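Local coordinates for protein cytolethal distending toxin subunit A (Haemophilus ducreyi, PDB 1SR4) that probably pairs with CdtC to form the lectin-type heterodimer required to deliver the genotoxic CdtB subunit into host cells, at residues A[104-107]-A[108-111]; A[145-148]-A[149-153]. All coordinates share one frame; numbering follows the deposited sequence.

Contact 1 of 2, residues A[104-107]-A[108-111]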
ATOM      1  N   GLY A 104     -12.743 -11.409   4.507  1.00 18.83           N
ATOM      2  CA  GLY A 104     -13.953 -12.184   4.663  1.00 22.19           C
ATOM      3  C   GLY A 104     -13.724 -13.320   5.636  1.00 22.96           C
ATOM      4  O   GLY A 104     -12.709 -13.373   6.325  1.00 24.29           O
ATOM      5  N   LYS A 105     -14.676 -14.233   5.686  1.00 23.59           N
ATOM      6  CA  LYS A 105     -14.591 -15.389   6.552  1.00 24.41           C
ATOM      7  C   LYS A 105     -13.423 -16.258   6.108  1.00 24.68           C
ATOM      8  O   LYS A 105     -12.667 -16.762   6.939  1.00 24.17           O
ATOM      9  CB  LYS A 105     -15.895 -16.182   6.457  1.00 27.65           C
ATOM     10  CG  LYS A 105     -15.918 -17.510   7.203  1.00 32.08           C
ATOM     11  CD  LYS A 105     -17.154 -18.298   6.763  1.00 35.77           C
ATOM     12  CE  LYS A 105     -17.456 -19.479   7.669  1.00 38.60           C
ATOM     13  NZ  LYS A 105     -18.733 -20.147   7.256  1.00 39.51           N
ATOM     14  N   HIS A 106     -13.276 -16.436   4.797  1.00 21.92           N
ATOM     15  CA  HIS A 106     -12.198 -17.265   4.263  1.00 23.31           C
ATOM     16  C   HIS A 106     -10.910 -16.493   4.007  1.00 21.34           C
ATOM     17  O   HIS A 106     -10.935 -15.309   3.692  1.00 19.53           O
ATOM     18  CB  HIS A 106     -12.648 -17.934   2.965  1.00 26.46           C
ATOM     19  CG  HIS A 106     -13.807 -18.860   3.140  1.00 30.79           C
ATOM     20  ND1 HIS A 106     -15.073 -18.416   3.453  1.00 32.96           N
ATOM     21  CD2 HIS A 106     -13.889 -20.208   3.060  1.00 33.26           C
ATOM     22  CE1 HIS A 106     -15.887 -19.452   3.557  1.00 33.32           C
ATOM     23  NE2 HIS A 106     -15.193 -20.551   3.323  1.00 33.55           N
ATOM     24  N   ARG A 107      -9.775 -17.169   4.124  1.00 19.95           N
ATOM     25  CA  ARG A 107      -8.500 -16.495   3.898  1.00 19.72           C
ATOM     26  C   ARG A 107      -8.388 -16.000   2.461  1.00 17.85           C
ATOM     27  O   ARG A 107      -8.853 -16.652   1.526  1.00 17.41           O
ATOM     28  CB  ARG A 107      -7.330 -17.435   4.219  1.00 19.79           C
ATOM     29  CG  ARG A 107      -7.239 -17.765   5.703  1.00 22.01           C
ATOM     30  CD  ARG A 107      -6.095 -18.712   6.030  1.00 23.02           C
ATOM     31  NE  ARG A 107      -6.087 -19.021   7.455  1.00 24.19           N
ATOM     32  CZ  ARG A 107      -5.177 -19.778   8.055  1.00 25.62           C
ATOM     33  NH1 ARG A 107      -4.185 -20.312   7.349  1.00 27.71           N
ATOM     34  NH2 ARG A 107      -5.253 -19.994   9.360  1.00 25.82           N
ATOM     35  N   GLU A 108      -7.784 -14.830   2.309  1.00 15.15           N
ATOM     36  CA  GLU A 108      -7.557 -14.209   1.006  1.00 16.00           C
ATOM     37  C   GLU A 108      -8.770 -13.577   0.329  1.00 16.56           C
ATOM     38  O   GLU A 108      -8.643 -13.018  -0.759  1.00 18.91           O
ATOM     39  CB  GLU A 108      -6.875 -15.203   0.061  1.00 15.37           C
ATOM     40  CG  GLU A 108      -5.488 -15.623   0.553  1.00 18.33           C
ATOM     41  CD  GLU A 108      -4.682 -16.341  -0.518  1.00 20.45           C
ATOM     42  OE1 GLU A 108      -4.913 -17.554  -0.714  1.00 22.25           O
ATOM     43  OE2 GLU A 108      -3.836 -15.685  -1.172  1.00 18.15           O
ATOM     44  N   TYR A 109      -9.944 -13.654   0.955  1.00 15.67           N
ATOM     45  CA  TYR A 109     -11.118 -13.021   0.363  1.00 15.72           C
ATOM     46  C   TYR A 109     -11.503 -11.747   1.110  1.00 15.24           C
ATOM     47  O   TYR A 109     -11.141 -11.545   2.283  1.00 16.07           O
ATOM     48  CB  TYR A 109     -12.324 -13.960   0.346  1.00 16.55           C
ATOM     49  CG  TYR A 109     -12.100 -15.286  -0.354  1.00 17.95           C
ATOM     50  CD1 TYR A 109     -11.142 -15.425  -1.359  1.00 16.35           C
ATOM     51  CD2 TYR A 109     -12.873 -16.395  -0.023  1.00 18.50           C
ATOM     52  CE1 TYR A 109     -10.961 -16.642  -2.014  1.00 19.65           C
ATOM     53  CE2 TYR A 109     -12.707 -17.611  -0.671  1.00 20.59           C
ATOM     54  CZ  TYR A 109     -11.750 -17.728  -1.665  1.00 21.75           C
ATOM     55  OH  TYR A 109     -11.608 -18.932  -2.311  1.00 26.28           O
ATOM     56  N   PHE A 110     -12.251 -10.893   0.420  1.00 13.54           N
ATOM     57  CA  PHE A 110     -12.700  -9.634   0.982  1.00 12.57           C
ATOM     58  C   PHE A 110     -14.187  -9.431   0.766  1.00 12.15           C
ATOM     59  O   PHE A 110     -14.797 -10.025  -0.137  1.00 12.84           O
ATOM     60  CB  PHE A 110     -11.948  -8.478   0.323  1.00 11.44           C
ATOM     61  CG  PHE A 110     -10.480  -8.481   0.614  1.00 12.78           C
ATOM     62  CD1 PHE A 110     -10.003  -7.989   1.826  1.00 11.71           C
ATOM     63  CD2 PHE A 110      -9.574  -9.012  -0.309  1.00 14.41           C
ATOM     64  CE1 PHE A 110      -8.637  -8.020   2.129  1.00 14.30           C
ATOM     65  CE2 PHE A 110      -8.205  -9.049  -0.018  1.00 13.75           C
ATOM     66  CZ  PHE A 110      -7.741  -8.548   1.209  1.00 15.00           C
ATOM     67  N   ARG A 111     -14.762  -8.593   1.611  1.00 11.74           N
ATOM     68  CA  ARG A 111     -16.161  -8.245   1.499  1.00 12.17           C
ATOM     69  C   ARG A 111     -16.200  -6.723   1.567  1.00 11.61           C
ATOM     70  O   ARG A 111     -15.267  -6.092   2.090  1.00 12.23           O
ATOM     71  CB  ARG A 111     -16.965  -8.855   2.622  1.00 13.93           C
ATOM     72  CG  ARG A 111     -16.768  -8.195   3.946  1.00 18.00           C
ATOM     73  CD  ARG A 111     -17.903  -8.596   4.836  1.00 23.15           C
ATOM     74  NE  ARG A 111     -17.831  -7.994   6.156  1.00 22.99           N
ATOM     75  CZ  ARG A 111     -18.659  -8.309   7.143  1.00 23.62           C
ATOM     76  NH1 ARG A 111     -19.609  -9.212   6.935  1.00 21.37           N
ATOM     77  NH2 ARG A 111     -18.520  -7.740   8.333  1.00 22.34           N
TER
HETATM   78  O   HOH W   1      -9.632 -13.157   4.850  1.00 36.83           O
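Gly104 and Tyr109 close the loop of an antiparallel beta hairpin, strands 99-103 and 110-114, in the ricin-type beta-trefoil lectin domain. The amide N of Gly104 donates to Tyr109 O at 2.7 Å. Deeper in the loop a type II turn runs from His106 to Tyr109; its closing bond, Tyr109 N to His106 O, is weak at 3.3 Å. A water lies 2.8 Å from His106 O and farther from Tyr109 O; it can donate to both, weakly to the latter, but has more acceptors in reach than protons, so each of the carbonyls that close the loop has a second possible donor. Glu108 takes the third position of the turn with a positive phi (75°), as this turn type requires. His106 N is hydrogen-bonded to the carboxylate of Glu141, and Lys105 NZ makes a salt bridge to Asp136.

The outer side chains turn to the neighbouring CdtB subunit. Arg107 NH2 pairs with Asp260 of CdtB and also donates to its Glu233 carbonyl; Glu108 OE1 is hydrogen-bonded to Thr205 of CdtB. The turn thus presents one positive and one negative side chain, well apart, each with a partner on the nuclease subunit.

Tyr109 crosses His106 at a slant: with CG beside its backbone N (chi1 -56°), the phenol brings its CD2 to 3.4 Å from His106 CB, while the two rings remain oblique, their planes 34° apart. Over one face of the phenol, toward its rim, sits Arg107 O, 3.9 Å from Tyr109 CD1.

Contact 2 of 2, residues A[145-148]-A[149-153]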
ATOM      1  N   LEU A 145      -7.732 -10.119  -7.792  1.00 11.14           N
ATOM      2  CA  LEU A 145      -6.556 -10.604  -8.488  1.00 11.13           C
ATOM      3  C   LEU A 145      -5.753  -9.419  -9.027  1.00 11.00           C
ATOM      4  O   LEU A 145      -6.221  -8.672  -9.880  1.00 10.39           O
ATOM      5  CB  LEU A 145      -6.995 -11.503  -9.647  1.00 13.30           C
ATOM      6  CG  LEU A 145      -8.172 -12.475  -9.419  1.00 16.10           C
ATOM      7  CD1 LEU A 145      -8.628 -13.052 -10.760  1.00 16.82           C
ATOM      8  CD2 LEU A 145      -7.766 -13.587  -8.475  1.00 16.39           C
ATOM      9  N   PRO A 146      -4.528  -9.238  -8.543  1.00  9.84           N
ATOM     10  CA  PRO A 146      -3.721  -8.114  -9.032  1.00 10.79           C
ATOM     11  C   PRO A 146      -3.323  -8.288 -10.490  1.00 10.89           C
ATOM     12  O   PRO A 146      -3.159  -9.414 -10.958  1.00  9.17           O
ATOM     13  CB  PRO A 146      -2.508  -8.127  -8.093  1.00 10.94           C
ATOM     14  CG  PRO A 146      -2.318  -9.610  -7.824  1.00 11.39           C
ATOM     15  CD  PRO A 146      -3.765 -10.095  -7.615  1.00 10.85           C
ATOM     16  N   THR A 147      -3.197  -7.174 -11.208  1.00 10.99           N
ATOM     17  CA  THR A 147      -2.778  -7.217 -12.610  1.00 11.48           C
ATOM     18  C   THR A 147      -1.373  -6.628 -12.612  1.00 12.05           C
ATOM     19  O   THR A 147      -0.940  -6.063 -11.598  1.00 12.09           O
ATOM     20  CB  THR A 147      -3.645  -6.336 -13.507  1.00 10.93           C
ATOM     21  OG1 THR A 147      -3.389  -4.959 -13.207  1.00 11.99           O
ATOM     22  CG2 THR A 147      -5.129  -6.639 -13.300  1.00 10.00           C
ATOM     23  N   ASP A 148      -0.658  -6.726 -13.729  1.00 11.38           N
ATOM     24  CA  ASP A 148       0.685  -6.169 -13.741  1.00 11.45           C
ATOM     25  C   ASP A 148       0.775  -4.649 -13.798  1.00 12.50           C
ATOM     26  O   ASP A 148       1.873  -4.099 -13.841  1.00 11.51           O
ATOM     27  CB  ASP A 148       1.549  -6.788 -14.840  1.00 13.62           C
ATOM     28  CG  ASP A 148       0.938  -6.684 -16.215  1.00 16.68           C
ATOM     29  OD1 ASP A 148      -0.050  -5.938 -16.413  1.00 14.11           O
ATOM     30  OD2 ASP A 148       1.477  -7.364 -17.113  1.00 20.56           O
ATOM     31  N   SER A 149      -0.362  -3.960 -13.780  1.00 11.84           N
ATOM     32  CA  SER A 149      -0.327  -2.495 -13.771  1.00 12.41           C
ATOM     33  C   SER A 149      -0.620  -2.011 -12.360  1.00 11.85           C
ATOM     34  O   SER A 149      -0.529  -0.814 -12.078  1.00 12.23           O
ATOM     35  CB  SER A 149      -1.371  -1.909 -14.719  1.00 11.68           C
ATOM     36  OG  SER A 149      -2.673  -2.116 -14.206  1.00 11.77           O
ATOM     37  N   GLY A 150      -0.979  -2.940 -11.476  1.00 10.94           N
ATOM     38  CA  GLY A 150      -1.300  -2.566 -10.106  1.00 12.42           C
ATOM     39  C   GLY A 150      -2.800  -2.432  -9.869  1.00 11.81           C
ATOM     40  O   GLY A 150      -3.261  -2.204  -8.744  1.00 13.10           O
ATOM     41  N   ALA A 151      -3.570  -2.549 -10.938  1.00  9.70           N
ATOM     42  CA  ALA A 151      -5.022  -2.497 -10.839  1.00  9.63           C
ATOM     43  C   ALA A 151      -5.441  -3.907 -10.374  1.00 10.95           C
ATOM     44  O   ALA A 151      -4.590  -4.784 -10.201  1.00 10.46           O
ATOM     45  CB  ALA A 151      -5.624  -2.195 -12.216  1.00  9.70           C
ATOM     46  N   VAL A 152      -6.732  -4.130 -10.164  1.00  9.53           N
ATOM     47  CA  VAL A 152      -7.190  -5.453  -9.747  1.00 10.38           C
ATOM     48  C   VAL A 152      -8.426  -5.901 -10.528  1.00 10.28           C
ATOM     49  O   VAL A 152      -9.159  -5.085 -11.092  1.00 10.43           O
ATOM     50  CB  VAL A 152      -7.579  -5.511  -8.232  1.00 11.25           C
ATOM     51  CG1 VAL A 152      -6.375  -5.220  -7.343  1.00  9.88           C
ATOM     52  CG2 VAL A 152      -8.724  -4.520  -7.936  1.00  9.95           C
ATOM     53  N   VAL A 153      -8.634  -7.209 -10.570  1.00 10.08           N
ATOM     54  CA  VAL A 153      -9.827  -7.768 -11.187  1.00 11.66           C
ATOM     55  C   VAL A 153     -10.580  -8.336  -9.981  1.00 10.70           C
ATOM     56  O   VAL A 153      -9.962  -8.922  -9.080  1.00 11.45           O
ATOM     57  CB  VAL A 153      -9.460  -8.848 -12.233  1.00 13.06           C
ATOM     58  CG1 VAL A 153     -10.658  -9.752 -12.542  1.00 14.56           C
ATOM     59  CG2 VAL A 153      -9.053  -8.145 -13.511  1.00 13.84           C
TER
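The tip of a beta hairpin in the beta-trefoil lectin domain, a type I turn with a G1 beta bulge joining strands 142-146 and 152-156, brings Leu145 opposite Val153 and Thr147 beside Ala151. Leu145 and Val153 form an antiparallel hydrogen-bonded pair: Leu145 N donates to Val153 O at 2.8 Å, and Val153 N returns a bond to Leu145 O at 2.9 Å. Pro146, which has no amide hydrogen to offer, faces Val152 in the next, non-hydrogen-bonded pair. Beyond it Thr147 N donates to Ala151 O, and the turn, from Thr147 to Gly150, is closed by Gly150 N to Thr147 O at 3.1 Å. Gly150, the bulge residue, has a positive phi (98°), where a CB would be jammed against the preceding carbonyl oxygen.

The loop meets two other subunits. Asp148 OD1 accepts from the backbone N of Lys154 of CdtC, while Ser149 O receives Gln247 NE2 of CdtB. Leu145 and Val153 send their side chains to the same face of the hairpin, Val153 packing onto Ile155 of CdtC. Inside the turn two hydroxyls meet: Thr147 OG1, set between its backbone N and carbonyl carbon (chi1 70°), is hydrogen-bonded to Ser149 OG at 3.1 Å, and either may be the donor. Ala151 O, 3.2 Å from Thr147 OG1, is a rival acceptor, and Ser153 of CdtC is a weak partner. Thr147 CG2 lies 3.7 Å from Ala151 O.

Overall arrangement
Both contacts are ends of two-stranded antiparallel hairpins in the same beta-trefoil domain, met one after the other along the chain. The centres of contact 1 and contact 2 are about 18 Å apart and the nearest atoms of contact 1 and contact 2 about 8 Å apart, so they do not touch. Phe110 of contact 1 is nevertheless joined by backbone hydrogen bonding to Phe142, on the strand that leads into contact 2. Contact 1 is the more exposed: a type II turn whose charged side chains reach the CdtB subunit. In contact 2 none of the touching residues is fully exposed; regular strand pairing leads into a type I turn lined by two hydroxyls, and it meets CdtC as well as CdtB.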